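PDB 6HBS: aminopentol aminotransferase from Sphingopyxis macrogoltabida, which uses pyridoxal 5'-phosphate to deaminate aminopentol, the hydrolysed form of fumonisin B1, to its 2-keto product, with pyruvate as the preferred amino acceptor. Local coordinates for residues A320-L325 with G340-P345; Y359-A364 with E394-A399. All coordinates share one frame; numbering follows the deposited sequence.

How the interactions relate
Both contacts lie on the same side of the chain's centre, with their own centres about 16 Å apart, and follow each other in sequence: interaction 1 closes before interaction 2 opens. Helix 310-332 connects them. Its Arg322 reaches the loop between strands 336-339 and 346-349 in interaction 1, whereas Leu325, one turn further on, packs against interaction 2, its CD2 lying 3.6 Å from Thr396 OG1 and 4.0 Å from Trp361 CZ2. Both contacts lie away from the cofactor residues; the side chain of Pro341 in interaction 1 is about 13 Å from a bound pyridoxal phosphate. Interaction 2 ties together the helices 356-367 and 386-405.

Interaction 1 (A320-L325 with G340-P345); sequences ALRAGL and GPAQMP
With CG anti to the backbone N (chi1 176°) and a bend at chi3 (-71°), the side chain of Arg322 leaves helix 310-332 and lays its guanidinium against the loop 340-345. This loop joins strands 336-339 and 346-349, and residues Pro341 to Met344 form a type I beta turn within it, closed by a bond from Met344 N to Pro341 O of 3.0 Å. The contact therefore joins helix 310-332 to the turn beyond strand 336-339, in a class-III aminotransferase chain and away from the annotated cofactor residues.

The polar part is an end-on grip on a single acceptor. Both NH1 and NH2 of Arg322 donate to Gly340 O, each at 2.9 Å, and the oxygen lies at the guanidinium edge, close to its plane. The two N-H...O angles are bent, near 140°, as expected when two nitrogens share one atom. Seen from the carbonyl, NH1 stands nearly along the C=O axis, whereas NH2 sits above the carbonyl plane.

One guanidinium face rests on the turn: Ala342 CA lies over its centre, 3.6 Å from CZ of Arg322, and Ala342 CB approaches NE at 3.9 Å. Replacing Arg322 by an alanine removes both donors, and is likely to leave Gly340 O without these mates and to open a gap over Ala342.

At the other end of the same residue, the backbone O of Arg322 accepts a hydrogen bond from Gln338 NE2, adding a tie from the helix to strand 336-339, which leads into the loop. Gly340 has a positive phi, which favours glycine. Pro345 completes the contact from an oblique position, its CB 3.8 Å from NH2 of Arg322.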
ATOM      1  N   ALA A 320      -5.691 -21.531 -26.708  1.00 19.19           N
ATOM      2  CA  ALA A 320      -5.978 -21.203 -28.121  1.00 19.86           C
ATOM      3  C   ALA A 320      -4.899 -20.278 -28.664  1.00 20.62           C
ATOM      4  O   ALA A 320      -4.461 -20.425 -29.813  1.00 21.20           O
ATOM      5  CB  ALA A 320      -7.354 -20.578 -28.302  1.00 20.07           C
ATOM      6  N   LEU A 321      -4.514 -19.275 -27.869  1.00 19.97           N
ATOM      7  CA  LEU A 321      -3.497 -18.350 -28.300  1.00 19.73           C
ATOM      8  C   LEU A 321      -2.184 -19.112 -28.499  1.00 17.99           C
ATOM      9  O   LEU A 321      -1.473 -18.849 -29.490  1.00 20.70           O
ATOM     10  CB  LEU A 321      -3.308 -17.237 -27.259  1.00 19.49           C
ATOM     11  CG  LEU A 321      -2.157 -16.283 -27.535  1.00 22.35           C
ATOM     12  CD1 LEU A 321      -2.391 -15.481 -28.798  1.00 25.17           C
ATOM     13  CD2 LEU A 321      -1.924 -15.353 -26.345  1.00 26.36           C
ATOM     14  N   ARG A 322      -1.847 -19.968 -27.538  1.00 18.51           N
ATOM     15  CA  ARG A 322      -0.581 -20.756 -27.550  1.00 19.74           C
ATOM     16  C   ARG A 322      -0.511 -21.647 -28.810  1.00 19.87           C
ATOM     17  O   ARG A 322       0.498 -21.639 -29.527  1.00 20.85           O
ATOM     18  CB  ARG A 322      -0.468 -21.616 -26.292  1.00 19.61           C
ATOM     19  CG  ARG A 322       0.753 -22.535 -26.281  1.00 19.68           C
ATOM     20  CD  ARG A 322       1.123 -23.036 -24.900  1.00 20.52           C
ATOM     21  NE  ARG A 322       1.669 -21.916 -24.136  1.00 21.33           N
ATOM     22  CZ  ARG A 322       2.171 -22.026 -22.912  1.00 21.49           C
ATOM     23  NH1 ARG A 322       2.111 -23.195 -22.285  1.00 18.12           N
ATOM     24  NH2 ARG A 322       2.733 -20.970 -22.342  1.00 20.31           N
ATOM     25  N   ALA A 323      -1.582 -22.402 -29.066  1.00 21.23           N
ATOM     26  CA  ALA A 323      -1.706 -23.262 -30.279  1.00 19.60           C
ATOM     27  C   ALA A 323      -1.542 -22.430 -31.550  1.00 22.32           C
ATOM     28  O   ALA A 323      -0.791 -22.807 -32.464  1.00 20.39           O
ATOM     29  CB  ALA A 323      -3.038 -23.964 -30.281  1.00 20.86           C
ATOM     30  N   GLY A 324      -2.243 -21.284 -31.604  1.00 20.91           N
ATOM     31  CA  GLY A 324      -2.154 -20.405 -32.732  1.00 20.96           C
ATOM     32  C   GLY A 324      -0.740 -19.927 -33.003  1.00 22.16           C
ATOM     33  O   GLY A 324      -0.291 -19.872 -34.182  1.00 19.77           O
ATOM     34  N   LEU A 325      -0.034 -19.513 -31.937  1.00 21.01           N
ATOM     35  CA  LEU A 325       1.314 -18.954 -32.073  1.00 21.14           C
ATOM     36  C   LEU A 325       2.304 -20.046 -32.465  1.00 21.17           C
ATOM     37  O   LEU A 325       3.220 -19.795 -33.225  1.00 22.11           O
ATOM     38  CB  LEU A 325       1.745 -18.252 -30.776  1.00 21.42           C
ATOM     39  CG  LEU A 325       1.057 -16.909 -30.489  1.00 21.53           C
ATOM     40  CD1 LEU A 325       1.501 -16.324 -29.141  1.00 21.83           C
ATOM     41  CD2 LEU A 325       1.335 -15.916 -31.593  1.00 21.86           C
ATOM     42  N   GLY A 340       5.686 -21.596 -19.162  1.00 21.01           N
ATOM     43  CA  GLY A 340       4.742 -21.502 -18.095  1.00 22.58           C
ATOM     44  C   GLY A 340       3.325 -21.792 -18.570  1.00 22.09           C
ATOM     45  O   GLY A 340       3.076 -22.108 -19.729  1.00 20.92           O
ATOM     46  N   PRO A 341       2.338 -21.650 -17.674  1.00 20.56           N
ATOM     47  CA  PRO A 341       0.950 -21.939 -18.015  1.00 20.84           C
ATOM     48  C   PRO A 341       0.501 -21.031 -19.169  1.00 20.04           C
ATOM     49  O   PRO A 341       0.868 -19.862 -19.212  1.00 19.42           O
ATOM     50  CB  PRO A 341       0.175 -21.603 -16.728  1.00 20.56           C
ATOM     51  CG  PRO A 341       1.231 -21.486 -15.664  1.00 22.00           C
ATOM     52  CD  PRO A 341       2.488 -21.015 -16.358  1.00 20.05           C
ATOM     53  N   ALA A 342      -0.334 -21.559 -20.068  1.00 19.59           N
ATOM     54  CA  ALA A 342      -0.813 -20.792 -21.218  1.00 21.01           C
ATOM     55  C   ALA A 342      -1.606 -19.557 -20.766  1.00 19.64           C
ATOM     56  O   ALA A 342      -1.639 -18.569 -21.496  1.00 20.15           O
ATOM     57  CB  ALA A 342      -1.666 -21.649 -22.125  1.00 20.97           C
ATOM     58  N   GLN A 343      -2.234 -19.615 -19.583  1.00 21.48           N
ATOM     59  CA  GLN A 343      -3.020 -18.461 -19.034  1.00 19.56           C
ATOM     60  C   GLN A 343      -2.115 -17.367 -18.410  1.00 21.06           C
ATOM     61  O   GLN A 343      -2.624 -16.285 -18.035  1.00 18.93           O
ATOM     62  CB  GLN A 343      -4.062 -18.965 -18.022  1.00 18.67           C
ATOM     63  CG  GLN A 343      -3.520 -19.550 -16.717  1.00 20.60           C
ATOM     64  CD  GLN A 343      -3.300 -21.044 -16.712  1.00 20.87           C
ATOM     65  OE1 GLN A 343      -2.937 -21.610 -17.736  1.00 21.13           O
ATOM     66  NE2 GLN A 343      -3.501 -21.690 -15.565  1.00 19.27           N
ATOM     67  N   MET A 344      -0.822 -17.653 -18.190  1.00 19.25           N
ATOM     68  CA  MET A 344       0.152 -16.653 -17.724  1.00 21.06           C
ATOM     69  C   MET A 344       1.444 -16.854 -18.494  1.00 19.36           C
ATOM     70  O   MET A 344       2.456 -17.223 -17.906  1.00 18.85           O
ATOM     71  CB  MET A 344       0.466 -16.790 -16.231  1.00 21.29           C
ATOM     72  CG  MET A 344      -0.694 -16.470 -15.356  1.00 24.90           C
ATOM     73  SD  MET A 344      -0.333 -16.565 -13.568  1.00 24.33           S
ATOM     74  CE  MET A 344       1.186 -15.645 -13.370  1.00 25.80           C
ATOM     75  N   PRO A 345       1.435 -16.631 -19.824  1.00 18.65           N
ATOM     76  CA  PRO A 345       2.527 -17.092 -20.672  1.00 18.27           C
ATOM     77  C   PRO A 345       3.701 -16.132 -20.779  1.00 18.19           C
ATOM     78  O   PRO A 345       3.542 -14.909 -20.736  1.00 18.31           O
ATOM     79  CB  PRO A 345       1.826 -17.275 -22.044  1.00 18.32           C
ATOM     80  CG  PRO A 345       0.772 -16.201 -22.060  1.00 19.87           C
ATOM     81  CD  PRO A 345       0.324 -16.060 -20.608  1.00 19.03           C
TER

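Interaction 2 (Y359-A364 with E394-A399); sequences YAWAAA and EATDRA
Trp361 and Ala399 make the tight part of this contact: the methyl CB of Ala399 sits 3.6 Å from CD1 of Trp361, and equally near NE1, approaching the pyrrole part of the indole obliquely. Beside it, Ala364 CB meets Ala399 CB at 3.8 Å, one methyl against another, and the Ala364 and Ala399 CA atoms come within 4.9 Å. The indole reaches this position because CG of Trp361 stands anti to the backbone N (chi1 -178°), and its six-membered ring reaches Thr396, the two side chains crossing obliquely, where CZ2 lies 3.8 Å from CG2.

The two segments belong to helices 356-367 and 386-405, a helix pair crossing at 135°, nearer antiparallel than parallel; the axes of the two short segments come within 8.9 Å. The alanines at the crossing, with their close CA atoms, are consistent with this approach. Helix 310-332 packs alongside through Leu325, so that three helices meet here. Phe349 meets the indole edge-to-face.

The indole N-H has no hydrogen-bond partner although the contact buries it; Thr396 O is near NE1, but no bond is made between the two. OG1 of Thr396 is hydrogen-bonded outside the contact, to Gln328 OE1, with Leu393 O also in bonding range, while its methyl is left to meet the tryptophan.

Toward Ala395 the segments are farther apart, with Ala364 CA 8.2 Å from Ala395 CA, and direct contact gives way to water. A single molecule bridges them there, donating to Ala364 O at 2.9 Å and to Ala395 O at 2.7 Å.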
ATOM      1  N   TYR A 359      11.601  -7.978 -29.151  1.00 21.67           N
ATOM      2  CA  TYR A 359      11.283  -6.569 -29.037  1.00 23.74           C
ATOM      3  C   TYR A 359      10.575  -6.126 -30.310  1.00 22.86           C
ATOM      4  O   TYR A 359       9.486  -5.478 -30.282  1.00 22.68           O
ATOM      5  CB  TYR A 359      12.543  -5.756 -28.714  1.00 25.10           C
ATOM      6  CG  TYR A 359      12.801  -5.588 -27.240  1.00 23.93           C
ATOM      7  CD1 TYR A 359      12.717  -6.658 -26.357  1.00 27.27           C
ATOM      8  CD2 TYR A 359      13.065  -4.339 -26.701  1.00 27.28           C
ATOM      9  CE1 TYR A 359      12.960  -6.495 -24.995  1.00 28.39           C
ATOM     10  CE2 TYR A 359      13.269  -4.155 -25.337  1.00 25.44           C
ATOM     11  CZ  TYR A 359      13.237  -5.237 -24.483  1.00 25.71           C
ATOM     12  OH  TYR A 359      13.413  -5.054 -23.143  1.00 28.60           O
ATOM     13  N   ALA A 360      11.157  -6.517 -31.446  1.00 25.08           N
ATOM     14  CA  ALA A 360      10.639  -6.057 -32.740  1.00 25.86           C
ATOM     15  C   ALA A 360       9.234  -6.643 -32.978  1.00 24.61           C
ATOM     16  O   ALA A 360       8.321  -5.945 -33.443  1.00 25.21           O
ATOM     17  CB  ALA A 360      11.616  -6.427 -33.842  1.00 29.22           C
ATOM     18  N   TRP A 361       9.043  -7.907 -32.607  1.00 21.73           N
ATOM     19  CA  TRP A 361       7.784  -8.616 -32.786  1.00 22.23           C
ATOM     20  C   TRP A 361       6.700  -7.994 -31.896  1.00 23.75           C
ATOM     21  O   TRP A 361       5.613  -7.768 -32.348  1.00 20.77           O
ATOM     22  CB  TRP A 361       7.971 -10.099 -32.454  1.00 23.01           C
ATOM     23  CG  TRP A 361       6.744 -10.928 -32.643  1.00 23.84           C
ATOM     24  CD1 TRP A 361       6.210 -11.350 -33.834  1.00 25.79           C
ATOM     25  CD2 TRP A 361       5.897 -11.451 -31.606  1.00 24.09           C
ATOM     26  NE1 TRP A 361       5.079 -12.086 -33.602  1.00 26.97           N
ATOM     27  CE2 TRP A 361       4.855 -12.158 -32.244  1.00 24.95           C
ATOM     28  CE3 TRP A 361       5.894 -11.359 -30.207  1.00 25.43           C
ATOM     29  CZ2 TRP A 361       3.853 -12.808 -31.522  1.00 23.69           C
ATOM     30  CZ3 TRP A 361       4.923 -12.015 -29.493  1.00 23.54           C
ATOM     31  CH2 TRP A 361       3.892 -12.698 -30.150  1.00 26.26           C
ATOM     32  N   ALA A 362       7.041  -7.729 -30.626  1.00 21.34           N
ATOM     33  CA  ALA A 362       6.094  -7.141 -29.690  1.00 23.29           C
ATOM     34  C   ALA A 362       5.668  -5.766 -30.212  1.00 22.43           C
ATOM     35  O   ALA A 362       4.500  -5.433 -30.177  1.00 22.73           O
ATOM     36  CB  ALA A 362       6.698  -7.071 -28.283  1.00 22.67           C
ATOM     37  N   ALA A 363       6.623  -4.984 -30.734  1.00 24.08           N
ATOM     38  CA  ALA A 363       6.296  -3.634 -31.186  1.00 26.77           C
ATOM     39  C   ALA A 363       5.375  -3.710 -32.407  1.00 27.17           C
ATOM     40  O   ALA A 363       4.478  -2.891 -32.549  1.00 24.47           O
ATOM     41  CB  ALA A 363       7.537  -2.836 -31.508  1.00 26.40           C
ATOM     42  N   ALA A 364       5.640  -4.680 -33.295  1.00 27.43           N
ATOM     43  CA  ALA A 364       4.853  -4.860 -34.526  1.00 28.45           C
ATOM     44  C   ALA A 364       3.425  -5.273 -34.151  1.00 26.77           C
ATOM     45  O   ALA A 364       2.482  -4.890 -34.800  1.00 26.89           O
ATOM     46  CB  ALA A 364       5.518  -5.876 -35.429  1.00 28.83           C
ATOM     47  N   GLU A 394      -4.444 -12.565 -36.006  1.00 23.79           N
ATOM     48  CA  GLU A 394      -4.238 -11.799 -37.245  1.00 25.86           C
ATOM     49  C   GLU A 394      -3.106 -10.782 -37.054  1.00 26.64           C
ATOM     50  O   GLU A 394      -2.284 -10.579 -37.944  1.00 24.40           O
ATOM     51  CB  GLU A 394      -5.500 -11.055 -37.687  1.00 31.32           C
ATOM     52  CG  GLU A 394      -6.759 -11.907 -37.691  1.00 39.87           C
ATOM     53  CD  GLU A 394      -7.369 -12.271 -39.038  1.00 49.89           C
ATOM     54  OE1 GLU A 394      -8.617 -12.419 -39.092  1.00 55.56           O
ATOM     55  OE2 GLU A 394      -6.600 -12.442 -40.014  1.00 53.14           O
ATOM     56  N   ALA A 395      -3.055 -10.147 -35.874  1.00 22.89           N
ATOM     57  CA  ALA A 395      -2.026  -9.153 -35.571  1.00 23.37           C
ATOM     58  C   ALA A 395      -0.652  -9.814 -35.458  1.00 21.29           C
ATOM     59  O   ALA A 395       0.342  -9.283 -35.953  1.00 22.35           O
ATOM     60  CB  ALA A 395      -2.371  -8.424 -34.297  1.00 23.71           C
ATOM     61  N   THR A 396      -0.618 -10.973 -34.799  1.00 22.72           N
ATOM     62  CA  THR A 396       0.643 -11.662 -34.551  1.00 24.45           C
ATOM     63  C   THR A 396       1.203 -12.205 -35.872  1.00 25.28           C
ATOM     64  O   THR A 396       2.414 -12.257 -36.066  1.00 26.77           O
ATOM     65  CB  THR A 396       0.512 -12.760 -33.495  1.00 23.69           C
ATOM     66  OG1 THR A 396      -0.460 -13.733 -33.858  1.00 21.45           O
ATOM     67  CG2 THR A 396       0.186 -12.192 -32.131  1.00 24.31           C
ATOM     68  N   ASP A 397       0.310 -12.582 -36.780  1.00 28.07           N
ATOM     69  CA  ASP A 397       0.710 -13.081 -38.108  1.00 29.09           C
ATOM     70  C   ASP A 397       1.453 -11.973 -38.847  1.00 29.67           C
ATOM     71  O   ASP A 397       2.577 -12.189 -39.335  1.00 28.58           O
ATOM     72  CB  ASP A 397      -0.497 -13.567 -38.911  1.00 32.54           C
ATOM     73  CG  ASP A 397      -0.056 -14.289 -40.178  1.00 41.20           C
ATOM     74  OD1 ASP A 397       0.446 -15.431 -40.056  1.00 42.46           O
ATOM     75  OD2 ASP A 397      -0.131 -13.667 -41.253  1.00 44.80           O
ATOM     76  N   ARG A 398       0.836 -10.776 -38.893  1.00 30.23           N
ATOM     77  CA  ARG A 398       1.463  -9.621 -39.521  1.00 30.93           C
ATOM     78  C   ARG A 398       2.784  -9.266 -38.827  1.00 29.96           C
ATOM     79  O   ARG A 398       3.696  -8.709 -39.447  1.00 30.10           O
ATOM     80  CB  ARG A 398       0.480  -8.444 -39.550  1.00 32.40           C
ATOM     81  CG  ARG A 398      -0.674  -8.708 -40.509  1.00 39.32           C
ATOM     82  CD  ARG A 398      -1.511  -7.503 -40.876  1.00 44.84           C
ATOM     83  NE  ARG A 398      -2.153  -6.921 -39.713  1.00 52.00           N
ATOM     84  CZ  ARG A 398      -3.266  -7.377 -39.147  1.00 56.14           C
ATOM     85  NH1 ARG A 398      -3.933  -8.369 -39.719  1.00 56.62           N
ATOM     86  NH2 ARG A 398      -3.689  -6.849 -38.004  1.00 50.97           N
ATOM     87  N   ALA A 399       2.880  -9.548 -37.524  1.00 28.82           N
ATOM     88  CA  ALA A 399       4.042  -9.175 -36.761  1.00 28.03           C
ATOM     89  C   ALA A 399       5.218 -10.080 -37.134  1.00 25.97           C
ATOM     90  O   ALA A 399       6.344  -9.606 -37.267  1.00 27.00           O
ATOM     91  CB  ALA A 399       3.725  -9.208 -35.275  1.00 27.16           C
TER
HETATM   92  O   HOH W   1       0.495  -6.546 -36.164  1.00 29.76           O